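Local coordinates for protein chitinase (Paenibacillus sp. FPU-7, PDB 5GZT) that probably hydrolyses the beta-1,4 linkages between N-acetylglucosamine units at internal positions of chitin and chitodextrins, at residues V652-Y657 with A752-T757; I675-Q680 with R712-V717; P685-S690 with Y703-A708. All coordinates share one frame; numbering follows the deposited sequence.

Contact 1 (V652-Y657 with A752-T757); sequences VGTSVY and APASVT
T654 and A754 make the closest approach between 652-657 and 752-757, with T654 OG1 lying 3.4 Å from A754 CB. Two residues further along each chain, V656 meets V756: the CG2 branch of V656 comes within 4.0 Å of V756 CG1, and the two side chains slant across one another. V656 CG1 is almost as near to the same methyl. With chi1 of V756 at -67°, CG1 is placed opposite the carbonyl carbon and is the branch that does the touching.

No direct hydrogen bond joins the segments; water does that work at one end. One water donates to V652 O and accepts from A752 N, at 2.7 Å and 2.9 Å respectively. A second donates to A752 O at 2.6 Å and also hydrogen-bonds to T654 OG1, so this hydroxyl has a polar link beside its contact with a methyl group.

Further out, L676 packs on A754 and F674 on V756, while V738 lies against T654 and V734 against V756. S755 OG hydrogen-bonds to D733. The end-to-end directions of 652-656 and 752-756 differ by 15°, yet T654 CA is 6.9 Å from A754 CA, and V656 CA 7.7 Å from V756 CA. S655 and Y657 instead hydrogen-bond through their backbones to P677 and I675 of strand 668-678, whereas 754-759 pairs with 732-738. The segments thus lie in facing layers, consistent with the two sheets of an immunoglobulin-like beta-sandwich.

Contact 2 (I675-Q680 with R712-V717); sequences ILPLTQ and RNAVAV
An antiparallel beta ladder of the immunoglobulin-like domain joins 675-678 to 714-717, their axes 4.3 Å apart and their N-to-C directions 162° apart. L676 and V715 form the hydrogen-bonded pair, flanked by the non-hydrogen-bonded pairs I675 with A716 and P677 with A714. L676 N donates to V715 O at 2.8 Å, approaching in the carbonyl plane. The return bond differs: V715 N stands above the plane of the L676 carbonyl, 53° out of it. The ladder ends where L678 N bonds to N713 O at 2.8 Å, a nearly straight bond.

On the face carrying I675, P677 and A714, the small A714 CB lies 3.5 Å from P677 CA. I675 CG2 reaches A714 CB at 3.8 Å, because chi1 of -62° sets this branch opposite the backbone N.

L678 CD1 touches V715 CG2 at 4.2 Å, while L678 CB lies 3.5 Å from N713 ND2, the leucine and asparagine side chains crossing at about a right angle. The amide of N713 is fixed from outside the pair: OD1 accepts from L683 N and ND2 donates to G681 O. Both OD1 and ND2 thereby have a hydrogen-bond partner in the chain that follows L678.

Strand 668-678 has 714-723, followed by 703-707, along one side, and 652-657 along the other. L676 packs on V756 of strand 754-759, and T679 and Q680 form a classic beta bulge opposite G653.

Contact 3 (P685-S690 with Y703-A708); sequences PVISAS and YTVANA. With FMT (formic acid), chain J.
N707, I687 and V705 bury the most surface between loop 685-690 and strand 703-707. The end of the N707 side chain lies against the loop backbone from P685 to I687, its polar pairing undecided. A chi1 of -66° places CG beside its own backbone N, opposite the carbonyl carbon, and the N707 and I687 side chains slant across one another.

I687 meets the strand with its long branch. I687 CD1 comes within 3.8 Å of A706 C and 4.3 Å of V705 CG2, so this methyl lies over the peptide leaving A706 and reaches toward the valine. V705 uses CG2 again for the next part of the loop, approaching A689 CA at 4.0 Å; at a chi1 of -56° this branch lies between the backbone N and the carbonyl carbon. V692 of strand 692-695 packs on both I687 and V705, extending this apolar patch beyond the two segments.

At the other end of the strand, Y703 OH donates a hydrogen bond of 2.7 Å to O1 of a formic acid molecule, and this oxygen lies at the ring edge, in its plane. V694 N also hydrogen-bonds to that molecule, probably an addition from crystallisation.

I687 CA is 6.0 Å from A706 CA, and V686 CA 6.2 Å from N707 CA. With no clear hydrogen bond across, mostly aliphatic side chains of each segment pack on the other's backbone, so van der Waals contact holds the loop, together with an amide whose bonds are undecided.

Overall arrangement
All three contacts fall in the immunoglobulin-like module between the two family 18 glycosyl hydrolase regions. Along the chain they are enclosed one within another: contact 3 lies between the segments of contact 2, and contact 2 between those of contact 1. Centres of contacts 1 and 2 are 8 Å apart, joined by probable backbone hydrogen bonds between 652-657 and 675-680. Contacts 2 and 3, centres 10 Å apart, share a sheet through the probable bonds A716 N to A706 O and A708 N to A714 O. Contacts 1 and 3 have centres about 15 Å and nearest atoms about 7 Å apart. The series runs from the packing beside strand 754-759, through the three-stranded sheet, to the surface loop 685-690.

Contact 1 (V652-Y657 with A752-T757)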
# COMPACT_ATOMS: atom_id res chain seq x y z
N VAL B 652 18.11 -15.69 -1.82
CA VAL B 652 17.47 -16.51 -0.82
C VAL B 652 18.19 -16.16 0.51
O VAL B 652 19.39 -15.92 0.51
CB VAL B 652 17.63 -17.98 -1.16
CG1 VAL B 652 17.07 -18.89 -0.04
CG2 VAL B 652 16.91 -18.39 -2.47
N GLY B 653 17.43 -16.07 1.58
CA GLY B 653 17.85 -15.75 2.96
C GLY B 653 17.43 -16.95 3.86
O GLY B 653 16.35 -17.60 3.66
N THR B 654 18.31 -17.29 4.80
CA THR B 654 18.02 -18.24 5.86
C THR B 654 18.12 -17.77 7.29
O THR B 654 18.72 -16.73 7.55
CB THR B 654 18.96 -19.44 5.70
OG1 THR B 654 20.32 -19.04 5.93
CG2 THR B 654 18.81 -20.06 4.36
N SER B 655 17.46 -18.53 8.20
CA SER B 655 17.60 -18.40 9.62
C SER B 655 17.86 -19.80 10.16
O SER B 655 17.94 -20.75 9.40
CB SER B 655 16.42 -17.66 10.31
OG SER B 655 15.26 -18.47 10.23
N VAL B 656 18.09 -19.96 11.45
CA VAL B 656 18.29 -21.27 11.97
C VAL B 656 17.22 -21.58 13.04
O VAL B 656 16.88 -20.76 13.88
CB VAL B 656 19.68 -21.31 12.66
CG1 VAL B 656 19.87 -22.68 13.35
CG2 VAL B 656 20.77 -21.08 11.64
N TYR B 657 16.72 -22.80 13.05
CA TYR B 657 15.76 -23.19 14.05
C TYR B 657 16.40 -24.29 14.92
O TYR B 657 16.20 -24.31 16.13
CB TYR B 657 14.55 -23.81 13.32
CG TYR B 657 13.50 -24.33 14.27
CD1 TYR B 657 12.57 -23.49 14.84
CD2 TYR B 657 13.43 -25.64 14.51
CE1 TYR B 657 11.60 -23.96 15.73
CE2 TYR B 657 12.55 -26.14 15.41
CZ TYR B 657 11.62 -25.31 15.99
OH TYR B 657 10.73 -25.99 16.80
N ALA B 752 23.52 -16.98 1.11
CA ALA B 752 24.84 -17.01 1.69
C ALA B 752 24.95 -18.30 2.44
O ALA B 752 23.89 -18.92 2.78
CB ALA B 752 25.01 -15.80 2.65
N PRO B 753 26.18 -18.76 2.68
CA PRO B 753 26.39 -20.02 3.40
C PRO B 753 26.02 -19.88 4.87
O PRO B 753 26.65 -19.18 5.64
CB PRO B 753 27.84 -20.34 3.18
CG PRO B 753 28.38 -19.29 2.31
CD PRO B 753 27.48 -18.13 2.31
N ALA B 754 24.97 -20.55 5.24
CA ALA B 754 24.46 -20.45 6.62
C ALA B 754 25.29 -21.34 7.52
O ALA B 754 25.43 -22.49 7.23
CB ALA B 754 23.06 -20.98 6.65
N SER B 755 25.72 -20.82 8.65
CA SER B 755 26.46 -21.56 9.64
C SER B 755 25.58 -22.26 10.72
O SER B 755 24.74 -21.65 11.36
CB SER B 755 27.30 -20.52 10.40
OG SER B 755 28.12 -21.15 11.40
N VAL B 756 25.80 -23.56 10.88
CA VAL B 756 25.30 -24.35 12.01
C VAL B 756 26.55 -25.17 12.52
O VAL B 756 27.68 -24.99 11.97
CB VAL B 756 24.15 -25.26 11.61
CG1 VAL B 756 22.95 -24.36 11.25
CG2 VAL B 756 24.52 -26.06 10.42
N THR B 757 26.35 -25.95 13.57
CA THR B 757 27.42 -26.47 14.40
C THR B 757 27.28 -27.93 14.78
O THR B 757 26.24 -28.34 15.30
CB THR B 757 27.50 -25.61 15.60
OG1 THR B 757 27.63 -24.25 15.19
CG2 THR B 757 28.60 -25.97 16.47
O HOH W 1 21.54 -15.05 1.91
O HOH W 2 22.52 -17.98 4.84

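Contact 2 (I675-Q680 with R712-V717)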
# COMPACT_ATOMS: atom_id res chain seq x y z
N ILE B 675 17.93 -27.64 11.06
CA ILE B 675 16.77 -27.08 10.43
C ILE B 675 16.96 -25.60 10.19
O ILE B 675 17.20 -24.90 11.14
CB ILE B 675 15.48 -27.36 11.24
CG1 ILE B 675 15.23 -28.87 11.33
CG2 ILE B 675 14.26 -26.74 10.51
CD1 ILE B 675 14.12 -29.18 12.38
N LEU B 676 16.80 -25.16 8.93
CA LEU B 676 17.00 -23.78 8.55
C LEU B 676 15.78 -23.25 7.76
O LEU B 676 15.67 -23.51 6.52
CB LEU B 676 18.26 -23.63 7.70
CG LEU B 676 19.58 -24.09 8.35
CD1 LEU B 676 19.82 -25.55 8.05
CD2 LEU B 676 20.78 -23.32 7.88
N PRO B 677 14.93 -22.51 8.44
CA PRO B 677 13.83 -21.78 7.78
C PRO B 677 14.36 -20.72 6.80
O PRO B 677 15.45 -20.09 7.06
CB PRO B 677 13.07 -21.12 8.95
CG PRO B 677 13.47 -21.96 10.17
CD PRO B 677 14.94 -22.21 9.91
N LEU B 678 13.63 -20.53 5.71
CA LEU B 678 13.93 -19.45 4.83
C LEU B 678 13.26 -18.21 5.34
O LEU B 678 12.13 -18.23 5.84
CB LEU B 678 13.56 -19.77 3.41
CG LEU B 678 14.53 -20.63 2.60
CD1 LEU B 678 14.88 -22.03 3.12
CD2 LEU B 678 13.99 -20.77 1.18
N THR B 679 13.99 -17.10 5.26
CA THR B 679 13.55 -15.78 5.54
C THR B 679 13.26 -15.04 4.26
O THR B 679 12.56 -14.06 4.29
CB THR B 679 14.60 -14.90 6.22
OG1 THR B 679 15.81 -14.93 5.49
CG2 THR B 679 14.94 -15.47 7.54
N GLN B 680 13.75 -15.49 3.14
CA GLN B 680 13.49 -14.82 1.86
C GLN B 680 13.52 -15.90 0.82
O GLN B 680 14.48 -16.66 0.79
CB GLN B 680 14.46 -13.67 1.64
CG GLN B 680 14.27 -13.02 0.30
CD GLN B 680 14.87 -11.63 0.19
OE1 GLN B 680 16.04 -11.48 -0.24
NE2 GLN B 680 14.07 -10.61 0.49
N ARG B 712 6.81 -24.78 7.44
CA ARG B 712 6.27 -24.39 6.17
C ARG B 712 7.33 -24.18 5.11
O ARG B 712 7.03 -24.32 3.89
CB ARG B 712 5.45 -23.10 6.29
CG ARG B 712 6.20 -21.85 6.74
CD ARG B 712 5.22 -20.81 7.28
NE ARG B 712 5.81 -19.54 7.56
CZ ARG B 712 6.62 -19.31 8.65
NH1 ARG B 712 6.90 -20.27 9.49
NH2 ARG B 712 7.16 -18.13 8.92
N ASN B 713 8.54 -23.81 5.52
CA ASN B 713 9.55 -23.35 4.51
C ASN B 713 10.97 -23.45 5.05
O ASN B 713 11.64 -22.44 5.20
CB ASN B 713 9.16 -21.93 4.20
CG ASN B 713 9.97 -21.31 3.11
OD1 ASN B 713 10.55 -21.98 2.33
ND2 ASN B 713 10.03 -19.95 3.09
N ALA B 714 11.40 -24.66 5.42
CA ALA B 714 12.69 -24.86 6.08
C ALA B 714 13.38 -26.07 5.51
O ALA B 714 12.76 -27.06 5.25
CB ALA B 714 12.51 -25.03 7.61
N VAL B 715 14.68 -26.00 5.37
CA VAL B 715 15.50 -27.09 5.01
C VAL B 715 15.88 -27.88 6.22
O VAL B 715 16.25 -27.30 7.22
CB VAL B 715 16.83 -26.55 4.39
CG1 VAL B 715 17.83 -27.69 4.15
CG2 VAL B 715 16.52 -25.88 3.07
N ALA B 716 15.84 -29.20 6.10
CA ALA B 716 16.40 -30.15 7.03
C ALA B 716 17.62 -30.76 6.43
O ALA B 716 17.61 -31.18 5.25
CB ALA B 716 15.42 -31.27 7.33
N VAL B 717 18.69 -30.81 7.23
CA VAL B 717 19.88 -31.53 6.87
C VAL B 717 19.95 -32.65 7.82
O VAL B 717 20.24 -32.42 8.99
CB VAL B 717 21.18 -30.68 6.92
CG1 VAL B 717 22.38 -31.52 6.51
CG2 VAL B 717 21.09 -29.45 6.04

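Contact 3 (P685-S690 with Y703-A708)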
# COMPACT_ATOMS: atom_id res chain seq x y z
N PRO B 685 7.68 -27.46 -2.43
CA PRO B 685 7.19 -28.33 -1.38
C PRO B 685 8.10 -29.54 -1.12
O PRO B 685 8.19 -30.00 0.04
CB PRO B 685 5.79 -28.74 -1.89
CG PRO B 685 5.40 -27.60 -2.77
CD PRO B 685 6.63 -27.03 -3.38
N VAL B 686 8.74 -30.04 -2.20
CA VAL B 686 9.72 -31.10 -2.17
C VAL B 686 11.00 -30.60 -2.90
O VAL B 686 10.97 -30.45 -4.14
CB VAL B 686 9.23 -32.44 -2.77
CG1 VAL B 686 10.34 -33.47 -2.81
CG2 VAL B 686 8.07 -33.02 -1.93
N ILE B 687 12.10 -30.42 -2.14
CA ILE B 687 13.40 -30.14 -2.70
C ILE B 687 14.13 -31.37 -3.08
O ILE B 687 13.78 -32.46 -2.62
CB ILE B 687 14.26 -29.27 -1.78
CG1 ILE B 687 14.62 -29.97 -0.46
CG2 ILE B 687 13.50 -28.01 -1.44
CD1 ILE B 687 15.71 -29.20 0.33
N SER B 688 15.12 -31.21 -3.92
CA SER B 688 16.01 -32.30 -4.38
C SER B 688 17.44 -32.05 -3.86
O SER B 688 17.77 -30.91 -3.43
CB SER B 688 16.02 -32.36 -5.90
OG SER B 688 14.71 -32.77 -6.35
N ALA B 689 18.26 -33.08 -3.93
CA ALA B 689 19.64 -33.01 -3.34
C ALA B 689 20.47 -31.85 -3.91
O ALA B 689 21.28 -31.23 -3.21
CB ALA B 689 20.37 -34.35 -3.61
N SER B 690 20.25 -31.54 -5.19
CA SER B 690 21.08 -30.57 -5.91
C SER B 690 20.63 -29.14 -5.55
O SER B 690 21.31 -28.14 -5.86
CB SER B 690 21.11 -30.92 -7.45
OG SER B 690 19.80 -30.72 -8.01
N TYR B 703 24.84 -37.71 4.85
CA TYR B 703 23.76 -36.83 5.22
C TYR B 703 22.84 -36.76 4.02
O TYR B 703 23.26 -37.01 2.89
CB TYR B 703 24.30 -35.41 5.53
CG TYR B 703 25.00 -34.78 4.37
CD1 TYR B 703 26.38 -34.98 4.15
CD2 TYR B 703 24.33 -33.98 3.48
CE1 TYR B 703 27.03 -34.39 3.06
CE2 TYR B 703 24.99 -33.39 2.39
CZ TYR B 703 26.34 -33.60 2.24
OH TYR B 703 26.95 -33.05 1.19
N THR B 704 21.62 -36.33 4.27
CA THR B 704 20.66 -36.02 3.17
C THR B 704 20.01 -34.66 3.46
O THR B 704 20.12 -34.14 4.63
CB THR B 704 19.54 -37.07 3.18
OG1 THR B 704 18.93 -37.08 4.46
CG2 THR B 704 20.03 -38.48 2.94
N VAL B 705 19.43 -34.01 2.44
CA VAL B 705 18.71 -32.78 2.67
C VAL B 705 17.26 -33.01 2.23
O VAL B 705 17.04 -33.78 1.32
CB VAL B 705 19.30 -31.60 1.93
CG1 VAL B 705 20.76 -31.46 2.31
CG2 VAL B 705 19.16 -31.80 0.43
N ALA B 706 16.30 -32.37 2.90
CA ALA B 706 14.89 -32.50 2.59
C ALA B 706 14.22 -31.27 3.17
O ALA B 706 14.86 -30.40 3.87
CB ALA B 706 14.28 -33.80 3.19
N ASN B 707 12.94 -31.16 2.89
CA ASN B 707 12.11 -30.12 3.52
C ASN B 707 11.85 -30.61 4.93
O ASN B 707 11.39 -31.72 5.10
CB ASN B 707 10.71 -29.99 2.82
CG ASN B 707 10.83 -29.47 1.40
OD1 ASN B 707 10.56 -28.32 1.07
ND2 ASN B 707 11.25 -30.30 0.60
N ALA B 708 12.00 -29.73 5.90
CA ALA B 708 11.74 -30.11 7.31
C ALA B 708 10.27 -30.36 7.61
O ALA B 708 9.47 -29.52 7.35
CB ALA B 708 12.22 -28.98 8.19
C FMT J . 26.58 -31.14 -1.15
O1 FMT J . 25.64 -31.17 -0.31
O2 FMT J . 26.46 -30.77 -2.47